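Local coordinates for ZYRO0G01672p (PDB 4U8T), which probably reads N6-methyladenosine marks in mRNA through its YTH domain, the part of the protein present here in complex with methylated RNA, at residues A[60-65]-A[87-92]. Residues are numbered along the deposited sequence; the frame is centred on the assembly and turned at random.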
ATOM      1  N   GLU A  60      -8.213   4.283  11.976  1.00 24.54           N
ATOM      2  CA  GLU A  60      -9.375   5.144  11.933  1.00 23.84           C
ATOM      3  C   GLU A  60     -10.056   5.134  10.579  1.00 25.00           C
ATOM      4  O   GLU A  60     -11.265   5.109  10.521  1.00 26.93           O
ATOM      5  CB  GLU A  60      -8.993   6.550  12.340  1.00 18.75           C
ATOM      6  CG  GLU A  60      -8.756   6.653  13.828  1.00 27.35           C
ATOM      7  CD  GLU A  60      -8.222   7.981  14.256  1.00 30.48           C
ATOM      8  OE1 GLU A  60      -8.104   8.870  13.401  1.00 33.59           O
ATOM      9  OE2 GLU A  60      -7.921   8.130  15.456  1.00 38.30           O
ATOM     10  N   ALA A  61      -9.295   5.141   9.490  1.00 25.33           N
ATOM     11  CA  ALA A  61      -9.896   5.115   8.163  1.00 22.65           C
ATOM     12  C   ALA A  61     -10.607   3.807   7.878  1.00 25.93           C
ATOM     13  O   ALA A  61     -11.639   3.791   7.231  1.00 28.96           O
ATOM     14  CB  ALA A  61      -8.854   5.360   7.117  1.00 17.17           C
ATOM     15  N   TYR A  62     -10.042   2.712   8.357  1.00 26.05           N
ATOM     16  CA  TYR A  62     -10.609   1.391   8.190  1.00 24.00           C
ATOM     17  C   TYR A  62     -11.914   1.229   8.962  1.00 29.73           C
ATOM     18  O   TYR A  62     -12.867   0.654   8.451  1.00 28.21           O
ATOM     19  CB  TYR A  62      -9.607   0.349   8.627  1.00 25.75           C
ATOM     20  CG  TYR A  62     -10.083  -1.058   8.495  1.00 26.12           C
ATOM     21  CD1 TYR A  62      -9.957  -1.735   7.318  1.00 24.59           C
ATOM     22  CD2 TYR A  62     -10.644  -1.712   9.565  1.00 27.53           C
ATOM     23  CE1 TYR A  62     -10.396  -3.024   7.212  1.00 29.42           C
ATOM     24  CE2 TYR A  62     -11.083  -2.985   9.464  1.00 24.27           C
ATOM     25  CZ  TYR A  62     -10.964  -3.639   8.290  1.00 25.75           C
ATOM     26  OH  TYR A  62     -11.400  -4.926   8.204  1.00 26.16           O
ATOM     27  N   GLU A  63     -11.942   1.684  10.212  1.00 30.02           N
ATOM     28  CA  GLU A  63     -13.189   1.663  10.972  1.00 32.32           C
ATOM     29  C   GLU A  63     -14.308   2.463  10.327  1.00 29.42           C
ATOM     30  O   GLU A  63     -15.452   2.075  10.420  1.00 37.45           O
ATOM     31  CB  GLU A  63     -12.969   2.164  12.393  1.00 34.51           C
ATOM     32  CG  GLU A  63     -14.228   2.162  13.289  1.00 47.84           C
ATOM     33  CD  GLU A  63     -14.964   0.824  13.413  1.00 52.39           C
ATOM     34  OE1 GLU A  63     -14.369  -0.244  13.149  1.00 55.77           O
ATOM     35  OE2 GLU A  63     -16.152   0.848  13.814  1.00 47.45           O
ATOM     36  N   SER A  64     -13.977   3.558   9.660  1.00 28.50           N
ATOM     37  CA  SER A  64     -14.959   4.472   9.088  1.00 26.53           C
ATOM     38  C   SER A  64     -15.642   4.023   7.814  1.00 29.61           C
ATOM     39  O   SER A  64     -16.527   4.706   7.332  1.00 28.98           O
ATOM     40  CB  SER A  64     -14.295   5.799   8.778  1.00 31.56           C
ATOM     41  OG  SER A  64     -13.879   6.439   9.950  1.00 42.54           O
ATOM     42  N   LEU A  65     -15.205   2.918   7.231  1.00 27.39           N
ATOM     43  CA  LEU A  65     -15.719   2.517   5.921  1.00 29.67           C
ATOM     44  C   LEU A  65     -17.158   2.014   5.929  1.00 31.38           C
ATOM     45  O   LEU A  65     -17.524   1.197   6.759  1.00 34.11           O
ATOM     46  CB  LEU A  65     -14.836   1.427   5.311  1.00 29.00           C
ATOM     47  CG  LEU A  65     -13.435   1.757   4.794  1.00 23.68           C
ATOM     48  CD1 LEU A  65     -12.792   0.515   4.265  1.00 26.81           C
ATOM     49  CD2 LEU A  65     -13.488   2.805   3.747  1.00 26.52           C
ATOM     50  N   ALA A  87      -1.949  -3.704  -1.927  1.00 15.21           N
ATOM     51  CA  ALA A  87      -2.606  -4.596  -0.993  1.00 16.28           C
ATOM     52  C   ALA A  87      -3.899  -3.987  -0.465  1.00 19.46           C
ATOM     53  O   ALA A  87      -4.094  -2.802  -0.552  1.00 22.98           O
ATOM     54  CB  ALA A  87      -1.689  -4.922   0.127  1.00 12.80           C
ATOM     55  N   GLU A  88      -4.801  -4.814   0.044  1.00 22.36           N
ATOM     56  CA  GLU A  88      -5.954  -4.331   0.799  1.00 21.54           C
ATOM     57  C   GLU A  88      -5.781  -4.576   2.270  1.00 21.22           C
ATOM     58  O   GLU A  88      -5.130  -5.520   2.639  1.00 21.63           O
ATOM     59  CB  GLU A  88      -7.243  -5.012   0.386  1.00 25.38           C
ATOM     60  CG  GLU A  88      -7.483  -5.172  -1.066  1.00 30.69           C
ATOM     61  CD  GLU A  88      -8.668  -6.049  -1.296  1.00 39.08           C
ATOM     62  OE1 GLU A  88      -9.098  -6.692  -0.316  1.00 44.65           O
ATOM     63  OE2 GLU A  88      -9.178  -6.084  -2.436  1.00 44.43           O
HETATM   64  N   MSE A  89      -6.385  -3.737   3.107  1.00 19.66           N
HETATM   65  CA  MSE A  89      -6.520  -4.072   4.505  1.00 19.73           C
HETATM   66  C   MSE A  89      -7.596  -5.140   4.609  1.00 24.19           C
HETATM   67  O   MSE A  89      -8.555  -5.131   3.858  1.00 23.55           O
HETATM   68  CB  MSE A  89      -6.866  -2.850   5.340  1.00 19.56           C
HETATM   69  CG  MSE A  89      -5.748  -1.855   5.493  1.00 24.83           C
HETATM   70 SE   MSE A  89      -6.073  -0.335   6.672  1.00 38.56          SE
HETATM   71  CE  MSE A  89      -5.939  -1.183   8.363  1.00 23.26           C
ATOM     72  N   SER A  90      -7.428  -6.089   5.513  1.00 24.08           N
ATOM     73  CA  SER A  90      -8.421  -7.131   5.657  1.00 26.33           C
ATOM     74  C   SER A  90      -8.712  -7.305   7.131  1.00 26.01           C
ATOM     75  O   SER A  90      -9.396  -8.224   7.551  1.00 28.18           O
ATOM     76  CB  SER A  90      -7.973  -8.441   5.020  1.00 25.28           C
ATOM     77  OG  SER A  90      -6.764  -8.882   5.546  1.00 26.83           O
ATOM     78  N   SER A  91      -8.148  -6.421   7.924  1.00 22.73           N
ATOM     79  CA  SER A  91      -8.494  -6.368   9.308  1.00 24.59           C
ATOM     80  C   SER A  91      -8.170  -5.000   9.859  1.00 26.97           C
ATOM     81  O   SER A  91      -7.477  -4.221   9.234  1.00 24.60           O
ATOM     82  CB  SER A  91      -7.759  -7.449  10.079  1.00 27.61           C
ATOM     83  OG  SER A  91      -6.535  -6.962  10.581  1.00 27.86           O
ATOM     84  N   ASN A  92      -8.719  -4.694  11.021  1.00 28.72           N
ATOM     85  CA  ASN A  92      -8.270  -3.550  11.767  1.00 23.09           C
ATOM     86  C   ASN A  92      -7.016  -3.985  12.493  1.00 23.24           C
ATOM     87  O   ASN A  92      -6.595  -5.114  12.374  1.00 24.66           O
ATOM     88  CB  ASN A  92      -9.348  -3.063  12.721  1.00 25.00           C
ATOM     89  CG  ASN A  92      -9.223  -1.590  13.051  1.00 28.74           C
ATOM     90  OD1 ASN A  92      -8.132  -1.042  13.103  1.00 25.42           O
ATOM     91  ND2 ASN A  92     -10.345  -0.953  13.298  1.00 28.61           N
TER
HETATM   92  O   HOH W   1     -12.862  -2.763  13.699  1.00 30.34           O
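Tyr-62 lays its ring along the chain at Met-89 to Asn-92, and this packing makes up most of the contact. Ser-91 O sits 3.6 Å above the plane of the Tyr-62 ring, over its centre. The phenol OH lies beside the backbone of Ser-90 and Ser-91. The ring is sent across to the strand because CG is anti to the backbone N (chi1 -180°). Met-89, a selenomethionine, gives a Met-aromatic contact; its SE is 5.2 Å from the Tyr-62 ring centroid and approaches obliquely. Its CB also meets Tyr-62 CD1 at 3.8 Å. Asn-92 CB packs on Tyr-62 CD2, and its amide plane is turned 65° from the ring. Without the ring, as with an alanine at Tyr-62, a gap would probably open beside Met-89 and Asn-92, and the Ser-91 carbonyl would lose its aromatic cover.

The polar link is indirect. One water donates to Glu-63 OE1 and accepts from Asn-92 ND2. Asn-92 OD1 is hydrogen-bonded to Ser-59 OG, so the amide is tied to helix 52-63 directly through OD1 and by way of the water through ND2.

The contact joins the C-terminal part of that helix to strand 82-94 of the YTH domain's mixed sheet. Strands 71-77 and 111-123 flank this strand, and Met-89 also touches Ile-71 and Phe-112 on them.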